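Local coordinates for protein tylactone synthase starter module and modules 1 & 2 (Streptomyces fradiae, PDB 2Z5L) that probably reduces the beta-keto group of a growing polyketide chain, setting the configuration of the resulting alcohol, as the first ketoreductase of the tylosin polyketide synthase, at residues A89-L94 with L129-D134; A317-D320 with A326-A329; L383-L388 with G466-N471. All blocks are in the same frame, centred on the assembly; numbering follows the deposited sequence.

Contact 1 of 3, residues A89-L94 with L129-D134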
ATOM      1  N   ALA A  89       2.797   4.117 -24.175  1.00 32.35           N
ATOM      2  CA  ALA A  89       2.940   4.602 -25.533  1.00 30.79           C
ATOM      3  C   ALA A  89       1.585   4.606 -26.226  1.00 28.95           C
ATOM      4  O   ALA A  89       1.275   5.535 -26.958  1.00 26.88           O
ATOM      5  CB  ALA A  89       3.934   3.718 -26.307  1.00 33.21           C
ATOM      6  N   GLU A  90       0.780   3.569 -26.004  1.00 29.25           N
ATOM      7  CA  GLU A  90      -0.536   3.503 -26.634  1.00 30.19           C
ATOM      8  C   GLU A  90      -1.457   4.548 -26.020  1.00 28.37           C
ATOM      9  O   GLU A  90      -2.143   5.276 -26.734  1.00 27.21           O
ATOM     10  CB  GLU A  90      -1.157   2.123 -26.443  1.00 33.83           C
ATOM     11  CG  GLU A  90      -0.283   0.969 -26.908  1.00 42.08           C
ATOM     12  CD  GLU A  90      -0.700  -0.353 -26.297  1.00 45.70           C
ATOM     13  OE1 GLU A  90      -1.871  -0.760 -26.503  1.00 49.17           O
ATOM     14  OE2 GLU A  90       0.141  -0.985 -25.608  1.00 47.36           O
ATOM     15  N   VAL A  91      -1.459   4.626 -24.696  1.00 25.57           N
ATOM     16  CA  VAL A  91      -2.317   5.579 -24.018  1.00 28.21           C
ATOM     17  C   VAL A  91      -1.947   7.010 -24.397  1.00 28.59           C
ATOM     18  O   VAL A  91      -2.829   7.854 -24.578  1.00 29.07           O
ATOM     19  CB  VAL A  91      -2.254   5.387 -22.493  1.00 28.22           C
ATOM     20  CG1 VAL A  91      -3.278   6.277 -21.808  1.00 27.01           C
ATOM     21  CG2 VAL A  91      -2.509   3.932 -22.160  1.00 28.34           C
ATOM     22  N   ALA A  92      -0.653   7.292 -24.534  1.00 30.43           N
ATOM     23  CA  ALA A  92      -0.236   8.639 -24.930  1.00 31.10           C
ATOM     24  C   ALA A  92      -0.911   8.977 -26.269  1.00 32.39           C
ATOM     25  O   ALA A  92      -1.458  10.066 -26.433  1.00 32.58           O
ATOM     26  CB  ALA A  92       1.297   8.713 -25.066  1.00 32.52           C
ATOM     27  N   GLU A  93      -0.884   8.033 -27.214  1.00 32.96           N
ATOM     28  CA  GLU A  93      -1.504   8.233 -28.532  1.00 34.93           C
ATOM     29  C   GLU A  93      -3.001   8.519 -28.482  1.00 34.70           C
ATOM     30  O   GLU A  93      -3.524   9.277 -29.309  1.00 33.52           O
ATOM     31  CB  GLU A  93      -1.265   7.019 -29.436  1.00 38.15           C
ATOM     32  CG  GLU A  93      -0.046   7.144 -30.339  1.00 44.60           C
ATOM     33  CD  GLU A  93       0.241   5.885 -31.152  1.00 49.34           C
ATOM     34  OE1 GLU A  93      -0.676   5.393 -31.859  1.00 49.29           O
ATOM     35  OE2 GLU A  93       1.398   5.392 -31.088  1.00 51.62           O
ATOM     36  N   LEU A  94      -3.692   7.910 -27.522  1.00 33.13           N
ATOM     37  CA  LEU A  94      -5.131   8.121 -27.382  1.00 32.61           C
ATOM     38  C   LEU A  94      -5.457   9.466 -26.727  1.00 33.71           C
ATOM     39  O   LEU A  94      -6.469  10.091 -27.052  1.00 34.62           O
ATOM     40  CB  LEU A  94      -5.757   6.988 -26.570  1.00 29.47           C
ATOM     41  CG  LEU A  94      -5.797   5.607 -27.241  1.00 28.58           C
ATOM     42  CD1 LEU A  94      -6.149   4.553 -26.206  1.00 26.33           C
ATOM     43  CD2 LEU A  94      -6.820   5.612 -28.364  1.00 28.45           C
ATOM     44  N   LEU A 129      -1.176   7.874 -16.229  1.00 27.19           N
ATOM     45  CA  LEU A 129      -0.476   8.978 -15.584  1.00 27.93           C
ATOM     46  C   LEU A 129       0.821   9.267 -16.322  1.00 29.17           C
ATOM     47  O   LEU A 129       1.123  10.425 -16.645  1.00 29.96           O
ATOM     48  CB  LEU A 129      -0.179   8.655 -14.112  1.00 26.47           C
ATOM     49  CG  LEU A 129       0.531   9.748 -13.303  1.00 25.85           C
ATOM     50  CD1 LEU A 129      -0.189  11.072 -13.507  1.00 26.68           C
ATOM     51  CD2 LEU A 129       0.555   9.368 -11.834  1.00 23.28           C
ATOM     52  N   GLN A 130       1.579   8.208 -16.592  1.00 29.16           N
ATOM     53  CA  GLN A 130       2.848   8.320 -17.304  1.00 28.59           C
ATOM     54  C   GLN A 130       2.687   8.987 -18.651  1.00 29.72           C
ATOM     55  O   GLN A 130       3.557   9.762 -19.087  1.00 28.27           O
ATOM     56  CB  GLN A 130       3.474   6.943 -17.528  1.00 29.51           C
ATOM     57  CG  GLN A 130       3.841   6.197 -16.260  1.00 30.54           C
ATOM     58  CD  GLN A 130       4.332   4.792 -16.557  1.00 32.59           C
ATOM     59  OE1 GLN A 130       3.691   4.045 -17.304  1.00 34.18           O
ATOM     60  NE2 GLN A 130       5.469   4.422 -15.977  1.00 28.40           N
ATOM     61  N   ALA A 131       1.576   8.680 -19.314  1.00 28.88           N
ATOM     62  CA  ALA A 131       1.300   9.238 -20.631  1.00 30.22           C
ATOM     63  C   ALA A 131       0.981  10.725 -20.562  1.00 30.21           C
ATOM     64  O   ALA A 131       1.409  11.491 -21.424  1.00 31.30           O
ATOM     65  CB  ALA A 131       0.145   8.480 -21.280  1.00 29.43           C
ATOM     66  N   VAL A 132       0.235  11.123 -19.535  1.00 30.81           N
ATOM     67  CA  VAL A 132      -0.139  12.521 -19.360  1.00 32.33           C
ATOM     68  C   VAL A 132       1.092  13.380 -19.118  1.00 33.32           C
ATOM     69  O   VAL A 132       1.187  14.515 -19.590  1.00 33.94           O
ATOM     70  CB  VAL A 132      -1.099  12.701 -18.177  1.00 32.22           C
ATOM     71  CG1 VAL A 132      -1.338  14.178 -17.931  1.00 34.90           C
ATOM     72  CG2 VAL A 132      -2.414  11.997 -18.470  1.00 32.36           C
ATOM     73  N   SER A 133       2.031  12.821 -18.370  1.00 34.85           N
ATOM     74  CA  SER A 133       3.273  13.492 -18.056  1.00 37.68           C
ATOM     75  C   SER A 133       4.081  13.602 -19.346  1.00 39.68           C
ATOM     76  O   SER A 133       4.654  14.649 -19.640  1.00 39.10           O
ATOM     77  CB  SER A 133       4.040  12.679 -17.009  1.00 37.88           C
ATOM     78  OG  SER A 133       5.234  13.315 -16.604  1.00 37.85           O
ATOM     79  N   ASP A 134       4.108  12.524 -20.128  1.00 41.60           N
ATOM     80  CA  ASP A 134       4.852  12.519 -21.383  1.00 44.62           C
ATOM     81  C   ASP A 134       4.366  13.577 -22.377  1.00 45.56           C
ATOM     82  O   ASP A 134       5.168  14.313 -22.947  1.00 46.43           O
ATOM     83  CB  ASP A 134       4.787  11.136 -22.052  1.00 45.63           C
ATOM     84  CG  ASP A 134       5.374  10.029 -21.186  1.00 47.75           C
ATOM     85  OD1 ASP A 134       6.432  10.250 -20.549  1.00 47.65           O
ATOM     86  OD2 ASP A 134       4.781   8.923 -21.156  1.00 48.66           O
TER
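The methyl group of Ala131 is set against the peptide backbone that joins Val91 to Ala92. Its CB lies 3.6 Å from Ala92 N and 4.0 Å from Val91 C, so what it meets is mostly main chain, with two side chains close by. One is the methyl of Ala92, its CB 4.0 Å from Ala131 CB and set obliquely, not head-on. The second is Val91, which turns its branched carbon to the same methyl, CB to CB 4.1 Å. Val91 holds CG1 opposite its own backbone N (chi1 -173°), and this rotation brings CG1 to 4.1 Å from Ala131 CB. Small residues suit this place because the helices approach very closely, with Ala92 CA and Ala131 CA only 4.6 Å apart. Helices 88-99 and 119-135 belong to the N-terminal half of the ketoreductase, a truncated Rossmann-like unit that, as in related ketoreductases, is thought to have a structural role, and here they lie side by side against its parallel strands. Next to Ala131, Val132 packs on Leu95 and Met99 of the first helix, while Leu129 points away, onto Phe168 and Ala172 of helix 160-175. At the exposed end the contact turns polar: Asp134 OD1 forms a salt bridge with Arg88 NH2 at the start of the partner helix. Gln130, buried, sends its amide NE2 to the carbonyls of Ile351 and Leu354, tying helix 119-135 to a loop of the other half.

Contact 2 of 3, residues A317-D320 with A326-A329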
ATOM      1  N   ALA A 317      14.110 -24.016   3.589  1.00 35.23           N
ATOM      2  CA  ALA A 317      13.790 -24.409   2.220  1.00 35.91           C
ATOM      3  C   ALA A 317      13.822 -23.252   1.221  1.00 37.16           C
ATOM      4  O   ALA A 317      13.574 -22.097   1.575  1.00 37.76           O
ATOM      5  CB  ALA A 317      12.415 -25.072   2.181  1.00 37.72           C
ATOM      6  N   ALA A 318      14.108 -23.577  -0.036  1.00 38.20           N
ATOM      7  CA  ALA A 318      14.158 -22.579  -1.101  1.00 41.15           C
ATOM      8  C   ALA A 318      12.761 -22.368  -1.678  1.00 43.87           C
ATOM      9  O   ALA A 318      11.893 -23.237  -1.564  1.00 43.31           O
ATOM     10  CB  ALA A 318      15.114 -23.037  -2.197  1.00 41.52           C
ATOM     11  N   CYS A 319      12.549 -21.212  -2.299  1.00 45.99           N
ATOM     12  CA  CYS A 319      11.257 -20.899  -2.886  1.00 50.37           C
ATOM     13  C   CYS A 319      11.259 -19.522  -3.546  1.00 52.59           C
ATOM     14  O   CYS A 319      12.032 -18.642  -3.171  1.00 53.73           O
ATOM     15  CB  CYS A 319      10.169 -20.931  -1.811  1.00 51.57           C
ATOM     16  SG  CYS A 319       8.542 -20.369  -2.396  1.00 57.26           S
ATOM     17  N   ASP A 320      10.387 -19.342  -4.530  1.00 55.07           N
ATOM     18  CA  ASP A 320      10.270 -18.064  -5.215  1.00 59.10           C
ATOM     19  C   ASP A 320       9.145 -17.288  -4.560  1.00 60.52           C
ATOM     20  O   ASP A 320       8.658 -16.299  -5.112  1.00 60.42           O
ATOM     21  CB  ASP A 320       9.948 -18.272  -6.689  1.00 61.52           C
ATOM     22  CG  ASP A 320      10.927 -19.198  -7.361  1.00 64.59           C
ATOM     23  OD1 ASP A 320      10.779 -19.440  -8.581  1.00 66.40           O
ATOM     24  OD2 ASP A 320      11.846 -19.684  -6.663  1.00 66.00           O
ATOM     25  N   ALA A 326       6.060 -25.116  -4.217  1.00 31.65           N
ATOM     26  CA  ALA A 326       7.052 -24.946  -3.152  1.00 29.14           C
ATOM     27  C   ALA A 326       6.446 -24.536  -1.805  1.00 27.20           C
ATOM     28  O   ALA A 326       6.790 -25.115  -0.767  1.00 27.13           O
ATOM     29  CB  ALA A 326       8.119 -23.944  -3.584  1.00 31.68           C
ATOM     30  N   LEU A 327       5.553 -23.543  -1.806  1.00 24.84           N
ATOM     31  CA  LEU A 327       4.921 -23.121  -0.554  1.00 23.55           C
ATOM     32  C   LEU A 327       3.925 -24.169  -0.071  1.00 22.94           C
ATOM     33  O   LEU A 327       3.918 -24.505   1.106  1.00 23.38           O
ATOM     34  CB  LEU A 327       4.185 -21.774  -0.689  1.00 24.89           C
ATOM     35  CG  LEU A 327       4.960 -20.451  -0.538  1.00 26.96           C
ATOM     36  CD1 LEU A 327       3.967 -19.276  -0.455  1.00 26.40           C
ATOM     37  CD2 LEU A 327       5.803 -20.498   0.737  1.00 24.69           C
ATOM     38  N   ALA A 328       3.060 -24.655  -0.957  1.00 20.57           N
ATOM     39  CA  ALA A 328       2.083 -25.682  -0.558  1.00 21.25           C
ATOM     40  C   ALA A 328       2.781 -26.849   0.127  1.00 19.50           C
ATOM     41  O   ALA A 328       2.436 -27.209   1.243  1.00 20.48           O
ATOM     42  CB  ALA A 328       1.304 -26.179  -1.791  1.00 16.92           C
ATOM     43  N   ALA A 329       3.768 -27.424  -0.548  1.00 23.75           N
ATOM     44  CA  ALA A 329       4.538 -28.533  -0.009  1.00 25.25           C
ATOM     45  C   ALA A 329       5.065 -28.270   1.393  1.00 26.84           C
ATOM     46  O   ALA A 329       5.150 -29.175   2.221  1.00 24.59           O
ATOM     47  CB  ALA A 329       5.707 -28.848  -0.946  1.00 28.27           C
TER
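Cys319 reaches across to Ala326 and Leu327 from just beyond the end of a strand to which Ala317 still belongs, with backbone hydrogen bonds to Leu289 and Ser291 of the neighbouring strand. Ala318 comes next, its methyl directed away from the helix; its carbonyl O stays 4.3 Å from Ala326 CB, a light touch at the border. At Cys319 the side chain swings inward. With SG opposite the backbone N (chi1 173°), the sulfur lies 3.8 Å from Ala326 CB and 4.0 Å from Leu327 CG, bridging two consecutive helix residues. This is the edge strand of the catalytic Rossmann fold of the short-chain dehydrogenases, and helix 324-333 begins the return from it to strand 338-341. A small, weakly polar thiol suits a buried spot facing a methyl, and alanine lets the helix come near. Leu327, larger, touches the sulfur and also packs on Leu372, Leu373 and Leu376 of helix 356-376. Asp320, exposed and poorly ordered, has OD1 near the like-charged Glu323 OE2, a position to be read with caution; in many relatives an aspartate after this strand borders the adenine site of the cofactor.

Contact 3 of 3, residues L383-L388 with G466-N471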
ATOM      1  N   LEU A 383      -3.631 -22.417  12.598  1.00 52.46           N
ATOM      2  CA  LEU A 383      -3.081 -21.089  12.324  1.00 51.84           C
ATOM      3  C   LEU A 383      -3.767 -20.011  13.162  1.00 49.93           C
ATOM      4  O   LEU A 383      -4.969 -19.808  13.046  1.00 50.10           O
ATOM      5  CB  LEU A 383      -3.243 -20.756  10.835  1.00 52.23           C
ATOM      6  CG  LEU A 383      -2.681 -19.426  10.333  1.00 53.68           C
ATOM      7  CD1 LEU A 383      -1.166 -19.439  10.437  1.00 54.41           C
ATOM      8  CD2 LEU A 383      -3.112 -19.211   8.885  1.00 54.57           C
ATOM      9  N   ASP A 384      -3.016 -19.322  14.010  1.00 48.31           N
ATOM     10  CA  ASP A 384      -3.616 -18.275  14.822  1.00 47.69           C
ATOM     11  C   ASP A 384      -2.854 -16.967  14.662  1.00 45.55           C
ATOM     12  O   ASP A 384      -3.047 -16.028  15.431  1.00 45.86           O
ATOM     13  CB  ASP A 384      -3.615 -18.670  16.295  1.00 52.09           C
ATOM     14  CG  ASP A 384      -2.235 -18.622  16.898  1.00 53.84           C
ATOM     15  OD1 ASP A 384      -1.365 -19.385  16.437  1.00 56.70           O
ATOM     16  OD2 ASP A 384      -2.017 -17.811  17.821  1.00 56.33           O
ATOM     17  N   ALA A 385      -1.972 -16.909  13.671  1.00 43.06           N
ATOM     18  CA  ALA A 385      -1.200 -15.702  13.432  1.00 39.92           C
ATOM     19  C   ALA A 385      -0.773 -15.605  11.973  1.00 38.38           C
ATOM     20  O   ALA A 385      -0.154 -16.516  11.427  1.00 35.84           O
ATOM     21  CB  ALA A 385       0.004 -15.673  14.343  1.00 41.85           C
ATOM     22  N   PHE A 386      -1.127 -14.485  11.354  1.00 37.30           N
ATOM     23  CA  PHE A 386      -0.817 -14.204   9.959  1.00 35.21           C
ATOM     24  C   PHE A 386      -0.281 -12.763   9.937  1.00 35.21           C
ATOM     25  O   PHE A 386      -1.046 -11.791   9.904  1.00 35.04           O
ATOM     26  CB  PHE A 386      -2.105 -14.316   9.140  1.00 36.30           C
ATOM     27  CG  PHE A 386      -1.891 -14.524   7.669  1.00 35.13           C
ATOM     28  CD1 PHE A 386      -1.582 -15.779   7.163  1.00 33.99           C
ATOM     29  CD2 PHE A 386      -2.015 -13.458   6.784  1.00 35.34           C
ATOM     30  CE1 PHE A 386      -1.406 -15.971   5.788  1.00 32.17           C
ATOM     31  CE2 PHE A 386      -1.841 -13.641   5.410  1.00 33.90           C
ATOM     32  CZ  PHE A 386      -1.535 -14.898   4.911  1.00 30.53           C
ATOM     33  N   VAL A 387       1.038 -12.628   9.957  1.00 33.76           N
ATOM     34  CA  VAL A 387       1.658 -11.316   9.987  1.00 31.24           C
ATOM     35  C   VAL A 387       2.279 -10.885   8.668  1.00 31.33           C
ATOM     36  O   VAL A 387       3.136 -11.575   8.101  1.00 31.83           O
ATOM     37  CB  VAL A 387       2.738 -11.281  11.079  1.00 32.03           C
ATOM     38  CG1 VAL A 387       3.174  -9.858  11.340  1.00 32.52           C
ATOM     39  CG2 VAL A 387       2.197 -11.918  12.340  1.00 30.08           C
ATOM     40  N   LEU A 388       1.851  -9.729   8.181  1.00 30.35           N
ATOM     41  CA  LEU A 388       2.387  -9.219   6.935  1.00 28.77           C
ATOM     42  C   LEU A 388       3.198  -7.976   7.233  1.00 28.76           C
ATOM     43  O   LEU A 388       2.761  -7.088   7.979  1.00 29.43           O
ATOM     44  CB  LEU A 388       1.257  -8.908   5.943  1.00 26.43           C
ATOM     45  CG  LEU A 388       0.277 -10.054   5.621  1.00 24.90           C
ATOM     46  CD1 LEU A 388      -0.795  -9.542   4.693  1.00 24.88           C
ATOM     47  CD2 LEU A 388       0.998 -11.238   4.977  1.00 24.53           C
ATOM     48  N   GLY A 466       3.870  -6.142  20.397  1.00 40.34           N
ATOM     49  CA  GLY A 466       2.891  -5.300  21.062  1.00 41.78           C
ATOM     50  C   GLY A 466       1.633  -5.149  20.224  1.00 42.04           C
ATOM     51  O   GLY A 466       0.517  -5.234  20.726  1.00 42.58           O
ATOM     52  N   ALA A 467       1.823  -4.922  18.932  1.00 41.44           N
ATOM     53  CA  ALA A 467       0.715  -4.764  18.016  1.00 40.69           C
ATOM     54  C   ALA A 467      -0.058  -6.063  17.939  1.00 41.33           C
ATOM     55  O   ALA A 467      -1.291  -6.064  17.890  1.00 42.05           O
ATOM     56  CB  ALA A 467       1.226  -4.374  16.626  1.00 39.79           C
ATOM     57  N   MET A 468       0.673  -7.176  17.915  1.00 41.79           N
ATOM     58  CA  MET A 468       0.056  -8.499  17.841  1.00 41.51           C
ATOM     59  C   MET A 468      -0.748  -8.795  19.105  1.00 43.10           C
ATOM     60  O   MET A 468      -1.716  -9.561  19.079  1.00 43.67           O
ATOM     61  CB  MET A 468       1.126  -9.576  17.617  1.00 40.31           C
ATOM     62  CG  MET A 468       1.670  -9.631  16.194  1.00 37.91           C
ATOM     63  SD  MET A 468       3.022 -10.844  16.072  1.00 35.16           S
ATOM     64  CE  MET A 468       2.075 -12.358  15.707  1.00 33.12           C
ATOM     65  N   GLY A 469      -0.347  -8.176  20.209  1.00 44.13           N
ATOM     66  CA  GLY A 469      -1.070  -8.366  21.453  1.00 46.05           C
ATOM     67  C   GLY A 469      -2.433  -7.694  21.344  1.00 46.58           C
ATOM     68  O   GLY A 469      -3.454  -8.299  21.649  1.00 47.27           O
ATOM     69  N   ARG A 470      -2.442  -6.439  20.898  1.00 47.08           N
ATOM     70  CA  ARG A 470      -3.677  -5.678  20.747  1.00 47.40           C
ATOM     71  C   ARG A 470      -4.587  -6.325  19.710  1.00 48.35           C
ATOM     72  O   ARG A 470      -5.782  -6.017  19.629  1.00 48.13           O
ATOM     73  CB  ARG A 470      -3.375  -4.252  20.294  1.00 46.89           C
ATOM     74  CG  ARG A 470      -2.630  -3.403  21.304  1.00 47.56           C
ATOM     75  CD  ARG A 470      -2.469  -2.002  20.754  1.00 48.06           C
ATOM     76  NE  ARG A 470      -3.725  -1.516  20.171  1.00 50.56           N
ATOM     77  CZ  ARG A 470      -4.756  -1.055  20.879  1.00 51.30           C
ATOM     78  NH1 ARG A 470      -4.682  -1.009  22.204  1.00 50.97           N
ATOM     79  NH2 ARG A 470      -5.861  -0.644  20.265  1.00 50.11           N
ATOM     80  N   ASN A 471      -3.996  -7.219  18.925  1.00 48.43           N
ATOM     81  CA  ASN A 471      -4.665  -7.924  17.847  1.00 49.15           C
ATOM     82  C   ASN A 471      -5.038  -6.942  16.740  1.00 47.74           C
ATOM     83  O   ASN A 471      -6.135  -7.005  16.192  1.00 48.83           O
ATOM     84  CB  ASN A 471      -5.922  -8.637  18.337  1.00 50.94           C
ATOM     85  CG  ASN A 471      -6.037 -10.042  17.777  1.00 53.88           C
ATOM     86  OD1 ASN A 471      -6.706 -10.264  16.755  1.00 54.40           O
ATOM     87  ND2 ASN A 471      -5.403 -11.003  18.448  1.00 54.96           N
TER
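Gly466 O, two residues before the Met468 that touches Val387, accepts two backbone N-H groups: that of Arg470 at 3.2 Å between Arg470 N and Gly466 O, and more weakly that of Gly469. These bonds belong to the last turn of helix 457-470, which a Schellman motif closes: Asp472 N returns to Ala467 O, and Asn471 N makes a weak bond to Met468 O. Asn471 takes the positive phi (67°) of the C-prime position, which asparagine tolerates better than most residues. From this last turn Met468 reaches the sheet. Its chain runs out extended and then bends at the sulfur (chi3 88°), bringing the terminal methyl over the strand. CE lies 3.4 Å from Val387 CG2, tighter than an ordinary methyl contact, and 4.1 Å from Ala385 CB; the sulfur follows, with SD 4.0 Å from the same CG2. The side chains of Met468 and Val387 cross at about a right angle, so the methionine end meets one branch of the valine instead of running alongside it. That branch, CG2, sits beside the backbone N of Val387. Strand 386-391 is a central strand of the Rossmann fold, bonded to strand 338-341 through Val387 and to Thr426 through Phe386. Phe386 points from the helix and meets Arg418 in a cation-pi contact, whereas Val387 points to the helix and the methyl of Ala385 lies beside it. Phe340 and Trp256 also pack on Met468. Across the interface there is no hydrogen bond; a flexible thioether and aliphatic methyls hold by dispersion and exclusion of water, an attachment that depends on shape rather than on direction.

Along the chain the three contacts follow in series, each closing before the next opens. Contact 1 stands apart in the N-terminal half, its centre about 39 Å from that of contact 2 and about 43 Å from that of contact 3, the latter across the chain's centre. Contacts 2 and 3 share the catalytic Rossmann sheet: one lies at its edge strand 313-318, the other at the inner strand 386-391, with centres about 23 Å apart and nearest atoms about 9 Å apart. Helix 356-376 links them, receiving Leu327 from contact 2 and Phe386 and Leu388 from the strand of contact 3. The ketoreductase thus secures helices in each of its two Rossmann-like halves.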